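Local coordinates for structural protein ORF131 (Acidianus two-tailed virus, PDB 3FAJ) that is a structural component of the virion of an archaeal two-tailed virus and probably binds DNA, at residues D30-A35 / A120-P125; D40-G45 / A107-N112; G58-A63 / E73-I78; V79-D84 / N112-Q117. One frame throughout, in Å; residues are numbered along the deposited sequence. Where two conformers were deposited one is given.

Interaction 1: D30-A35 / A120-P125; sequences DYAGGA and AFLASP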
loop_
_atom_site.group_PDB
_atom_site.type_symbol
_atom_site.label_atom_id
_atom_site.label_comp_id
_atom_site.label_asym_id
_atom_site.label_seq_id
_atom_site.Cartn_x
_atom_site.Cartn_y
_atom_site.Cartn_z
ATOM N N ASP A 30 12.687 2.644 -5.604
ATOM C CA ASP A 30 11.331 3.066 -5.963
ATOM C C ASP A 30 10.320 2.357 -5.070
ATOM O O ASP A 30 9.608 1.439 -5.498
ATOM C CB ASP A 30 11.043 2.815 -7.454
ATOM C CG ASP A 30 9.743 3.469 -7.927
ATOM O OD1 ASP A 30 9.050 4.097 -7.108
ATOM O OD2 ASP A 30 9.449 3.364 -9.148
ATOM N N TYR A 31 10.257 2.802 -3.816
ATOM C CA TYR A 31 9.408 2.156 -2.818
ATOM C C TYR A 31 7.933 2.384 -3.109
ATOM O O TYR A 31 7.114 1.506 -2.840
ATOM C CB TYR A 31 9.785 2.613 -1.396
ATOM C CG TYR A 31 11.263 2.486 -1.141
ATOM C CD1 TYR A 31 11.950 1.287 -1.401
ATOM C CD2 TYR A 31 11.998 3.575 -0.666
ATOM C CE1 TYR A 31 13.333 1.179 -1.197
ATOM C CE2 TYR A 31 13.376 3.462 -0.453
ATOM C CZ TYR A 31 14.026 2.266 -0.710
ATOM O OH TYR A 31 15.391 2.175 -0.510
ATOM N N ALA A 32 7.606 3.570 -3.639
ATOM C CA ALA A 32 6.248 3.855 -4.074
ATOM C C ALA A 32 5.789 2.819 -5.116
ATOM O O ALA A 32 4.698 2.240 -4.987
ATOM C CB ALA A 32 6.158 5.300 -4.628
ATOM N N GLY A 33 6.617 2.582 -6.136
ATOM C CA GLY A 33 6.312 1.569 -7.170
ATOM C C GLY A 33 6.169 0.178 -6.570
ATOM O O GLY A 33 5.264 -0.596 -6.963
ATOM N N GLY A 34 7.047 -0.144 -5.610
ATOM C CA GLY A 34 7.006 -1.450 -4.937
ATOM C C GLY A 34 5.702 -1.597 -4.153
ATOM O O GLY A 34 5.088 -2.669 -4.148
ATOM N N ALA A 35 5.277 -0.519 -3.506
ATOM C CA ALA A 35 4.000 -0.513 -2.797
ATOM C C ALA A 35 2.851 -0.759 -3.789
ATOM O O ALA A 35 1.975 -1.573 -3.513
ATOM C CB ALA A 35 3.815 0.802 -2.020
ATOM N N ALA A 120 -3.086 6.109 -6.432
ATOM C CA ALA A 120 -2.724 6.934 -7.597
ATOM C C ALA A 120 -1.495 7.794 -7.299
ATOM O O ALA A 120 -0.659 8.018 -8.175
ATOM C CB ALA A 120 -3.870 7.816 -7.978
ATOM N N PHE A 121 -1.426 8.311 -6.084
ATOM C CA PHE A 121 -0.294 9.145 -5.670
ATOM C C PHE A 121 0.987 8.326 -5.708
ATOM O O PHE A 121 2.012 8.775 -6.221
ATOM C CB PHE A 121 -0.539 9.716 -4.268
ATOM C CG PHE A 121 0.614 10.513 -3.731
ATOM C CD1 PHE A 121 0.889 11.781 -4.244
ATOM C CD2 PHE A 121 1.410 10.010 -2.708
ATOM C CE1 PHE A 121 1.955 12.536 -3.738
ATOM C CE2 PHE A 121 2.492 10.751 -2.205
ATOM C CZ PHE A 121 2.739 12.026 -2.718
ATOM N N LEU A 122 0.927 7.115 -5.188
ATOM C CA LEU A 122 2.100 6.256 -5.162
ATOM C C LEU A 122 2.506 5.832 -6.566
ATOM O O LEU A 122 3.696 5.708 -6.862
ATOM C CB LEU A 122 1.840 5.032 -4.298
ATOM C CG LEU A 122 1.729 5.360 -2.785
ATOM C CD1 LEU A 122 1.141 4.165 -2.117
ATOM C CD2 LEU A 122 3.075 5.711 -2.127
ATOM N N ALA A 123 1.513 5.645 -7.430
ATOM C CA ALA A 123 1.744 5.223 -8.801
ATOM C C ALA A 123 2.247 6.370 -9.690
ATOM O O ALA A 123 2.826 6.132 -10.756
ATOM C CB ALA A 123 0.452 4.606 -9.364
ATOM N N SER A 124 2.023 7.615 -9.262
ATOM C CA SER A 124 2.251 8.784 -10.117
ATOM C C SER A 124 3.729 8.949 -10.460
ATOM O O SER A 124 4.574 8.666 -9.615
ATOM C CB SER A 124 1.742 10.073 -9.450
ATOM O OG SER A 124 2.592 10.461 -8.385
ATOM N N PRO A 125 4.030 9.385 -11.702
ATOM C CA PRO A 125 5.422 9.647 -12.101
ATOM C C PRO A 125 6.188 10.498 -11.104
ATOM O O PRO A 125 7.323 10.147 -10.739
ATOM C CB PRO A 125 5.266 10.381 -13.438
ATOM C CG PRO A 125 4.037 9.834 -14.006
ATOM C CD PRO A 125 3.102 9.610 -12.825
#

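Interaction 2: D40-G45 / A107-N112; sequences DMFENG and AQVTSN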
loop_
_atom_site.group_PDB
_atom_site.type_symbol
_atom_site.label_atom_id
_atom_site.label_comp_id
_atom_site.label_asym_id
_atom_site.label_seq_id
_atom_site.Cartn_x
_atom_site.Cartn_y
_atom_site.Cartn_z
ATOM N N ASP A 40 -1.557 -4.011 -6.105
ATOM C CA ASP A 40 -2.154 -4.758 -7.222
ATOM C C ASP A 40 -2.376 -6.236 -6.868
ATOM O O ASP A 40 -3.396 -6.838 -7.235
ATOM C CB ASP A 40 -1.287 -4.621 -8.480
ATOM C CG ASP A 40 -1.378 -3.240 -9.119
ATOM O OD1 ASP A 40 -2.305 -2.458 -8.795
ATOM O OD2 ASP A 40 -0.507 -2.949 -9.968
ATOM N N MET A 41 -1.408 -6.839 -6.174
ATOM C CA MET A 41 -1.532 -8.249 -5.725
ATOM C C MET A 41 -2.646 -8.390 -4.680
ATOM O O MET A 41 -3.403 -9.379 -4.684
ATOM C CB MET A 41 -0.205 -8.720 -5.149
ATOM C CG MET A 41 0.893 -8.796 -6.188
ATOM S SD MET A 41 2.390 -9.461 -5.437
ATOM C CE MET A 41 2.819 -8.333 -4.189
ATOM N N PHE A 42 -2.742 -7.410 -3.787
ATOM C CA PHE A 42 -3.813 -7.354 -2.788
ATOM C C PHE A 42 -5.176 -7.372 -3.491
ATOM O O PHE A 42 -6.064 -8.169 -3.142
ATOM C CB PHE A 42 -3.642 -6.084 -1.931
ATOM C CG PHE A 42 -4.884 -5.665 -1.199
ATOM C CD1 PHE A 42 -5.359 -6.407 -0.111
ATOM C CD2 PHE A 42 -5.577 -4.514 -1.598
ATOM C CE1 PHE A 42 -6.529 -6.008 0.581
ATOM C CE2 PHE A 42 -6.724 -4.101 -0.902
ATOM C CZ PHE A 42 -7.199 -4.850 0.183
ATOM N N GLU A 43 -5.325 -6.521 -4.502
ATOM C CA GLU A 43 -6.625 -6.389 -5.188
ATOM C C GLU A 43 -6.970 -7.620 -5.998
ATOM O O GLU A 43 -8.159 -7.909 -6.226
ATOM C CB GLU A 43 -6.616 -5.187 -6.107
ATOM C CG GLU A 43 -6.485 -3.874 -5.334
ATOM C CD GLU A 43 -6.478 -2.675 -6.247
ATOM O OE1 GLU A 43 -6.922 -2.804 -7.414
ATOM O OE2 GLU A 43 -6.054 -1.602 -5.814
ATOM N N ASN A 44 -5.940 -8.325 -6.462
ATOM C CA ASN A 44 -6.134 -9.549 -7.246
ATOM C C ASN A 44 -6.424 -10.772 -6.403
ATOM O O ASN A 44 -6.681 -11.832 -6.930
ATOM C CB ASN A 44 -4.882 -9.868 -8.057
ATOM C CG ASN A 44 -4.692 -8.934 -9.228
ATOM O OD1 ASN A 44 -5.630 -8.272 -9.658
ATOM N ND2 ASN A 44 -3.475 -8.911 -9.775
ATOM N N GLY A 45 -6.343 -10.619 -5.087
ATOM C CA GLY A 45 -6.557 -11.747 -4.205
ATOM C C GLY A 45 -5.319 -12.602 -4.037
ATOM O O GLY A 45 -5.388 -13.656 -3.432
ATOM N N ALA A 107 -13.449 -5.203 -2.040
ATOM C CA ALA A 107 -14.441 -4.293 -2.605
ATOM C C ALA A 107 -14.528 -2.991 -1.795
ATOM O O ALA A 107 -14.540 -1.898 -2.370
ATOM C CB ALA A 107 -15.809 -4.981 -2.671
ATOM N N GLN A 108 -14.602 -3.113 -0.472
ATOM C CA GLN A 108 -14.740 -1.932 0.398
ATOM C C GLN A 108 -13.525 -1.022 0.246
ATOM O O GLN A 108 -13.659 0.189 -0.008
ATOM C CB GLN A 108 -14.890 -2.381 1.846
ATOM C CG GLN A 108 -14.940 -1.256 2.864
ATOM C CD GLN A 108 -14.999 -1.775 4.284
ATOM O OE1 GLN A 108 -15.434 -2.904 4.529
ATOM N NE2 GLN A 108 -14.558 -0.955 5.231
ATOM N N VAL A 109 -12.340 -1.611 0.369
ATOM C CA VAL A 109 -11.083 -0.829 0.286
ATOM C C VAL A 109 -10.909 -0.156 -1.078
ATOM O O VAL A 109 -10.658 1.057 -1.159
ATOM C CB VAL A 109 -9.852 -1.697 0.680
ATOM C CG1 VAL A 109 -8.550 -0.924 0.470
ATOM C CG2 VAL A 109 -9.969 -2.127 2.156
ATOM N N THR A 110 -11.068 -0.925 -2.152
ATOM C CA THR A 110 -10.847 -0.394 -3.504
ATOM C C THR A 110 -11.873 0.674 -3.892
ATOM O O THR A 110 -11.587 1.542 -4.732
ATOM C CB THR A 110 -10.787 -1.504 -4.572
ATOM O OG1 THR A 110 -11.995 -2.248 -4.573
ATOM C CG2 THR A 110 -9.622 -2.453 -4.293
ATOM N N SER A 111 -13.042 0.631 -3.250
ATOM C CA SER A 111 -14.113 1.615 -3.476
ATOM C C SER A 111 -13.938 2.890 -2.657
ATOM O O SER A 111 -14.645 3.878 -2.871
ATOM C CB SER A 111 -15.469 1.000 -3.148
ATOM O OG SER A 111 -15.860 0.070 -4.131
ATOM N N ASN A 112 -13.013 2.859 -1.702
ATOM C CA ASN A 112 -12.768 4.005 -0.819
ATOM C C ASN A 112 -12.002 5.104 -1.575
ATOM O O ASN A 112 -10.884 4.882 -2.025
ATOM C CB ASN A 112 -11.993 3.530 0.420
ATOM C CG ASN A 112 -11.771 4.626 1.461
ATOM O OD1 ASN A 112 -11.658 5.802 1.134
ATOM N ND2 ASN A 112 -11.666 4.217 2.739
#

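Interaction 3: G58-A63 / E73-I78; sequences GEEANA and EAIHAI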
loop_
_atom_site.group_PDB
_atom_site.type_symbol
_atom_site.label_atom_id
_atom_site.label_comp_id
_atom_site.label_asym_id
_atom_site.label_seq_id
_atom_site.Cartn_x
_atom_site.Cartn_y
_atom_site.Cartn_z
ATOM N N GLY A 58 6.866 -2.730 5.300
ATOM C CA GLY A 58 8.274 -2.831 4.873
ATOM C C GLY A 58 8.628 -1.711 3.899
ATOM O O GLY A 58 9.694 -1.094 4.011
ATOM N N GLU A 59 7.671 -1.478 2.912
ATOM C CA GLU A 59 7.948 -0.352 1.998
ATOM C C GLU A 59 7.885 0.963 2.762
ATOM O O GLU A 59 8.674 1.892 2.513
ATOM C CB GLU A 59 6.961 -0.332 0.826
ATOM C CG GLU A 59 7.051 -1.539 -0.132
ATOM C CD GLU A 59 8.417 -1.730 -0.767
ATOM O OE1 GLU A 59 9.074 -0.736 -1.151
ATOM O OE2 GLU A 59 8.854 -2.903 -0.853
ATOM N N GLU A 60 6.936 1.107 3.546
ATOM C CA GLU A 60 6.825 2.307 4.373
ATOM C C GLU A 60 8.111 2.537 5.181
ATOM O O GLU A 60 8.615 3.667 5.260
ATOM C CB GLU A 60 5.622 2.149 5.318
ATOM C CG GLU A 60 5.336 3.333 6.184
ATOM C CD GLU A 60 4.111 3.102 7.039
ATOM O OE1 GLU A 60 3.524 1.990 6.964
ATOM O OE2 GLU A 60 3.782 4.031 7.809
ATOM N N ALA A 61 8.729 1.574 5.777
ATOM C CA ALA A 61 9.990 1.736 6.502
ATOM C C ALA A 61 11.111 2.128 5.549
ATOM O O ALA A 61 11.949 2.954 5.897
ATOM C CB ALA A 61 10.359 0.451 7.256
ATOM N N ASN A 62 11.138 1.516 4.362
ATOM C CA ASN A 62 12.158 1.854 3.355
ATOM C C ASN A 62 12.045 3.349 2.991
ATOM O O ASN A 62 13.059 4.069 2.933
ATOM C CB ASN A 62 11.944 1.042 2.077
ATOM C CG ASN A 62 12.352 -0.415 2.205
ATOM O OD1 ASN A 62 13.206 -0.783 3.012
ATOM N ND2 ASN A 62 11.750 -1.253 1.365
ATOM N N ALA A 63 10.810 3.788 2.748
ATOM C CA ALA A 63 10.502 5.194 2.444
ATOM C C ALA A 63 10.952 6.120 3.579
ATOM O O ALA A 63 11.596 7.124 3.326
ATOM C CB ALA A 63 8.984 5.370 2.136
ATOM N N GLU A 73 3.844 8.367 4.211
ATOM C CA GLU A 73 2.515 8.709 4.740
ATOM C C GLU A 73 1.385 8.089 3.920
ATOM O O GLU A 73 0.388 7.617 4.496
ATOM C CB GLU A 73 2.368 10.220 4.845
ATOM C CG GLU A 73 3.317 10.804 5.930
ATOM C CD GLU A 73 3.360 12.320 5.953
ATOM O OE1 GLU A 73 2.987 12.961 4.945
ATOM O OE2 GLU A 73 3.784 12.870 6.995
ATOM N N ALA A 74 1.544 8.044 2.593
ATOM C CA ALA A 74 0.504 7.430 1.763
ATOM C C ALA A 74 0.354 5.942 2.066
ATOM O O ALA A 74 -0.780 5.444 2.200
ATOM C CB ALA A 74 0.750 7.689 0.243
ATOM N N ILE A 75 1.489 5.248 2.201
ATOM C CA ILE A 75 1.463 3.806 2.535
ATOM C C ILE A 75 0.836 3.628 3.923
ATOM O O ILE A 75 -0.010 2.758 4.112
ATOM C CB ILE A 75 2.853 3.153 2.438
ATOM C CG1 ILE A 75 3.414 3.272 1.005
ATOM C CG2 ILE A 75 2.753 1.682 2.915
ATOM C CD1 ILE A 75 4.932 3.001 0.935
ATOM N N HIS A 76 1.209 4.489 4.877
ATOM C CA HIS A 76 0.655 4.403 6.221
ATOM C C HIS A 76 -0.879 4.503 6.183
ATOM O O HIS A 76 -1.576 3.741 6.873
ATOM C CB HIS A 76 1.265 5.491 7.109
ATOM C CG HIS A 76 0.954 5.330 8.559
ATOM N ND1 HIS A 76 -0.136 5.925 9.162
ATOM C CD2 HIS A 76 1.603 4.650 9.535
ATOM C CE1 HIS A 76 -0.148 5.617 10.448
ATOM N NE2 HIS A 76 0.899 4.849 10.703
ATOM N N ALA A 77 -1.401 5.431 5.379
ATOM C CA ALA A 77 -2.862 5.632 5.282
ATOM C C ALA A 77 -3.535 4.370 4.752
ATOM O O ALA A 77 -4.582 3.959 5.277
ATOM C CB ALA A 77 -3.208 6.865 4.399
ATOM N N ILE A 78 -2.934 3.750 3.741
ATOM C CA ILE A 78 -3.485 2.527 3.147
ATOM C C ILE A 78 -3.450 1.359 4.146
ATOM O O ILE A 78 -4.429 0.622 4.277
ATOM C CB ILE A 78 -2.781 2.171 1.828
ATOM C CG1 ILE A 78 -3.131 3.245 0.770
ATOM C CG2 ILE A 78 -3.216 0.771 1.340
ATOM C CD1 ILE A 78 -2.215 3.181 -0.493
#

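Interaction 4: V79-D84 / N112-Q117; sequences VKMISD and NPEYQQ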
loop_
_atom_site.group_PDB
_atom_site.type_symbol
_atom_site.label_atom_id
_atom_site.label_comp_id
_atom_site.label_asym_id
_atom_site.label_seq_id
_atom_site.Cartn_x
_atom_site.Cartn_y
_atom_site.Cartn_z
ATOM N N VAL A 79 -2.326 1.222 4.849
ATOM C CA VAL A 79 -2.195 0.164 5.859
ATOM C C VAL A 79 -3.315 0.288 6.891
ATOM O O VAL A 79 -3.956 -0.713 7.248
ATOM C CB VAL A 79 -0.790 0.147 6.521
ATOM C CG1 VAL A 79 -0.767 -0.774 7.766
ATOM C CG2 VAL A 79 0.270 -0.279 5.487
ATOM N N LYS A 80 -3.572 1.505 7.365
ATOM C CA LYS A 80 -4.656 1.753 8.322
ATOM C C LYS A 80 -6.014 1.315 7.764
ATOM O O LYS A 80 -6.831 0.682 8.459
ATOM C CB LYS A 80 -4.681 3.232 8.686
ATOM C CG LYS A 80 -5.709 3.594 9.770
ATOM C CD LYS A 80 -5.308 4.837 10.549
ATOM C CE LYS A 80 -5.001 6.036 9.661
ATOM N NZ LYS A 80 -5.144 7.318 10.447
ATOM N N MET A 81 -6.261 1.659 6.495
ATOM C CA MET A 81 -7.548 1.338 5.871
ATOM C C MET A 81 -7.735 -0.167 5.784
ATOM O O MET A 81 -8.804 -0.683 6.103
ATOM C CB MET A 81 -7.661 1.968 4.468
ATOM C CG MET A 81 -7.944 3.466 4.544
ATOM S SD MET A 81 -8.037 4.152 2.880
ATOM C CE MET A 81 -6.378 4.725 2.568
ATOM N N ILE A 82 -6.690 -0.876 5.361
ATOM C CA ILE A 82 -6.790 -2.336 5.230
ATOM C C ILE A 82 -6.947 -3.006 6.596
ATOM O O ILE A 82 -7.806 -3.868 6.780
ATOM C CB ILE A 82 -5.581 -2.921 4.461
ATOM C CG1 ILE A 82 -5.558 -2.383 3.021
ATOM C CG2 ILE A 82 -5.648 -4.469 4.474
ATOM C CD1 ILE A 82 -4.395 -2.854 2.200
ATOM N N SER A 83 -6.130 -2.580 7.572
ATOM C CA SER A 83 -6.210 -3.098 8.944
ATOM C C SER A 83 -7.604 -2.928 9.532
ATOM O O SER A 83 -8.147 -3.851 10.142
ATOM C CB SER A 83 -5.191 -2.385 9.842
ATOM O OG SER A 83 -3.881 -2.547 9.332
ATOM N N ASP A 84 -8.170 -1.735 9.348
ATOM C CA ASP A 84 -9.484 -1.410 9.878
ATOM C C ASP A 84 -10.571 -2.265 9.238
ATOM O O ASP A 84 -11.481 -2.722 9.944
ATOM C CB ASP A 84 -9.799 0.074 9.675
ATOM C CG ASP A 84 -8.988 0.993 10.590
ATOM O OD1 ASP A 84 -8.312 0.515 11.542
ATOM O OD2 ASP A 84 -9.034 2.224 10.341
ATOM N N ASN A 112 -13.013 2.859 -1.702
ATOM C CA ASN A 112 -12.768 4.005 -0.819
ATOM C C ASN A 112 -12.002 5.104 -1.575
ATOM O O ASN A 112 -10.884 4.882 -2.025
ATOM C CB ASN A 112 -11.993 3.530 0.420
ATOM C CG ASN A 112 -11.771 4.626 1.461
ATOM O OD1 ASN A 112 -11.658 5.802 1.134
ATOM N ND2 ASN A 112 -11.666 4.217 2.739
ATOM N N PRO A 113 -12.598 6.301 -1.725
ATOM C CA PRO A 113 -11.873 7.322 -2.494
ATOM C C PRO A 113 -10.491 7.677 -1.933
ATOM O O PRO A 113 -9.585 7.983 -2.701
ATOM C CB PRO A 113 -12.831 8.538 -2.463
ATOM C CG PRO A 113 -14.180 7.941 -2.195
ATOM C CD PRO A 113 -13.897 6.809 -1.241
ATOM N N GLU A 114 -10.310 7.605 -0.614
ATOM C CA GLU A 114 -9.007 7.893 -0.025
ATOM C C GLU A 114 -7.984 6.840 -0.445
ATOM O O GLU A 114 -6.832 7.154 -0.717
ATOM C CB GLU A 114 -9.072 8.018 1.512
ATOM C CG GLU A 114 -7.741 8.530 2.080
ATOM C CD GLU A 114 -7.674 8.579 3.586
ATOM O OE1 GLU A 114 -8.732 8.601 4.232
ATOM O OE2 GLU A 114 -6.534 8.599 4.110
ATOM N N TYR A 115 -8.423 5.587 -0.550
ATOM C CA TYR A 115 -7.522 4.534 -1.013
ATOM C C TYR A 115 -7.143 4.787 -2.472
ATOM O O TYR A 115 -5.975 4.692 -2.859
ATOM C CB TYR A 115 -8.192 3.162 -0.881
ATOM C CG TYR A 115 -7.396 2.040 -1.550
ATOM C CD1 TYR A 115 -6.406 1.355 -0.852
ATOM C CD2 TYR A 115 -7.641 1.683 -2.876
ATOM C CE1 TYR A 115 -5.706 0.320 -1.459
ATOM C CE2 TYR A 115 -6.926 0.646 -3.509
ATOM C CZ TYR A 115 -5.950 -0.020 -2.777
ATOM O OH TYR A 115 -5.237 -1.063 -3.341
ATOM N N GLN A 116 -8.146 5.074 -3.288
ATOM C CA GLN A 116 -7.884 5.332 -4.712
ATOM C C GLN A 116 -6.877 6.478 -4.867
ATOM O O GLN A 116 -5.958 6.391 -5.690
ATOM C CB GLN A 116 -9.163 5.676 -5.457
ATOM C CG GLN A 116 -10.185 4.537 -5.474
ATOM C CD GLN A 116 -11.594 4.987 -5.913
ATOM O OE1 GLN A 116 -11.886 6.198 -6.069
ATOM N NE2 GLN A 116 -12.490 4.016 -6.076
ATOM N N GLN A 117 -7.064 7.546 -4.092
ATOM C CA GLN A 117 -6.170 8.713 -4.173
ATOM C C GLN A 117 -4.749 8.329 -3.769
ATOM O O GLN A 117 -3.778 8.732 -4.429
ATOM C CB GLN A 117 -6.642 9.823 -3.250
ATOM C CG GLN A 117 -7.840 10.584 -3.671
ATOM C CD GLN A 117 -8.157 11.641 -2.637
ATOM O OE1 GLN A 117 -7.622 11.597 -1.522
ATOM N NE2 GLN A 117 -8.978 12.611 -2.999
#

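Interaction 1: D30-A35 / A120-P125
Leu122 lays its forked end over the methyl groups of Ala32 and Ala35, which stand one helical turn apart on helix 31-43. This is helix-against-helix packing inside a mainly helical fold: the first turn of helix 31-43 meets the last turn of helix 113-123. With CG anti to the carbonyl carbon (chi1 -69°), both leucine branches reach across, CD2 lying 4.0 Å from Ala32 CB and CD1 4.3 Å from Ala35 CB. Leu122 O comes within 3.3 Å of Ala32 CB. Small residues allow the close approach, the CA atoms of Ala32 and Leu122 being 4.9 Å apart. The same oxygen accepts a hydrogen bond from Gln128 NE2 of helix 125-132, whose Thr127 and Asn131 pack on Ala32, while Ile75 of helix 69-86 packs on Ala35. Asp30 is the N-cap of helix 31-43 and accepts from Gly33 N at OD1 (3.0 Å), from above its carboxylate plane; Ser124 is the N-cap of helix 125-132. Where helix 113-123 closes, Ser124 also gives Phe121 O two bonds, from N (3.3 Å) and from OG (2.8 Å), and both donors reach that oxygen from the same face of its carbonyl plane.

Interaction 2: D40-G45 / A107-N112
Glu43 and Thr110 meet at an angle, the acid's aliphatic stem against the threonine methyl, and one helical position earlier on each side Phe42 meets Val109 in the same slanting way. The last turn of helix 31-43 is thereby joined to the last turn of helix 103-111 by two pairs of side chains, one buried and one nearer the surface of the helical bundle. In the buried pair the corner of the Phe42 ring does the touching: CE2 lies 3.9 Å from Val109 CG1, and CZ lies 4.2 Å from both CB and CG1 of the valine. The ring is carried across to helix 103-111 because its CG stands anti to the backbone N (chi1 161°). Tyr115, Ile82 and Ile101 also pack on it.

In the outer pair Thr110 CG2 sits 3.6 Å from Glu43 CG and 3.7 Å from Glu43 CD. Thr110 has its OG1 between the backbone N and the carbonyl carbon (chi1 59°), where it is hydrogen-bonded to Ile106 O a turn earlier, and this puts the methyl towards Glu43. Beyond CG the glutamate is extended, and its OE2 is hydrogen-bonded to Tyr115 OH of helix 113-123; Lys119 packs beside the same side chain. After this turn the chain leaves the helix through a Schellman motif, with Gly45 at positive phi.

The chemistry thus divides cleanly: between these two segments the contact is van der Waals, while the polar ends of Glu43 and Thr110 are bonded to other residues, so that no polar pair is seen between the two segments.

Interaction 3: G58-A63 / E73-I78
Ile75 fits against the backbone side of Glu59 and Glu60, using both of its branches, and forms the close-packed half of an antiparallel helix pair. Helices 51-66 and 69-86 follow each other in the chain and make a helical hairpin; the short axes of the two segments come within 9.0 Å, at 158° between their N-to-C directions. At that spacing the isoleucine bridges the gap. Its CG2 rests 3.8 Å from Glu60 CB, and CD1, at the end of the other branch, reaches in to 3.8 Å from Glu60 N and 3.9 Å from Glu59 CB. CG2 is directed to Glu60 because it stands anti to the backbone N of Ile75, while CG1 lies anti to the carbonyl carbon (chi1 -60°). Glu59 bends at chi2 (-58°), its end leading away from helix 69-86, and its side chain also touches Tyr31 and Ile38.

The outer half is different in kind. Glu60 runs out fully extended and brings its carboxylate beside the exposed His76. The two side chains come too close in the model, however, and their detailed placing is therefore doubtful. They can be called neighbours on the solvent side of the hairpin rather than bonded partners, and any charge attraction between them would depend on a histidine protonation state that is not known.

Inward from Ile75 lies helix 31-43, whose Ala35 packs on it, and Leu56 of helix 51-66 touches it too. Helix 113-123 packs on Ala74, Ala77 and Ile78 of helix 69-86.

Interaction 4: V79-D84 / N112-Q117
Met81 reaches its thioether to the start of helix 113-123, where SD lies 3.7 Å from Tyr115 N and 3.9 Å from Tyr115 CB. Its CG is anti to the carbonyl carbon and chi2 is extended; the straight chain carries the sulfur out from helix 69-86. Only at chi3 (-93°) does it bend, turning the methyl along the surface of the opposing helix: CE comes to 3.8 Å from Tyr115 CA and 4.1 Å from Glu114 CG. Glu114, extended beyond CG, passes its stem beside the methyl.

The arrangement is helix-to-helix packing in a helical bundle, the C-terminal half of helix 69-86 lying against the first turn of helix 113-123. That first turn is capped by Asn112, whose OD1 takes Glu114 N at 2.9 Å, with the donor tilted 26° from the side-chain carbonyl plane. The amide's other end, ND2, faces the sulfur at 3.6 Å as the two side chains pass at a slant.

Tyr115 adopts a different first torsion from Met81: its CG is anti to the backbone N (chi1 171°), which sends the ring past the methionine to Leu39 and Phe42 of helix 31-43, with Ile78 of helix 69-86 beside it; the hydroxyl has its partner there in Glu43.

How the interactions relate
Helix 31-43 serves interactions 1 and 2 at its two ends, helix 69-86 serves 3 and 4, and helix 113-123 joins 1 to 4. Interaction 1 is the buried one, built from small aliphatic groups; the other three are partly buried, each with an apolar inner side and a polar or charged outer rim. Methyl against carboxylate stem marks the rim of interaction 2, a doubtful, overly close acid-histidine approach that of 3, and amide beside sulfur that of 4. Interactions 2 and 4 share Asn112 and are probably hydrogen-bonded, Glu43 to Tyr115 and the Thr110 carbonyl to Gln116. Interactions 1 and 3 meet through Tyr31 and Phe121, whereas 2 and 3 lie on opposite sides of the chain's centre.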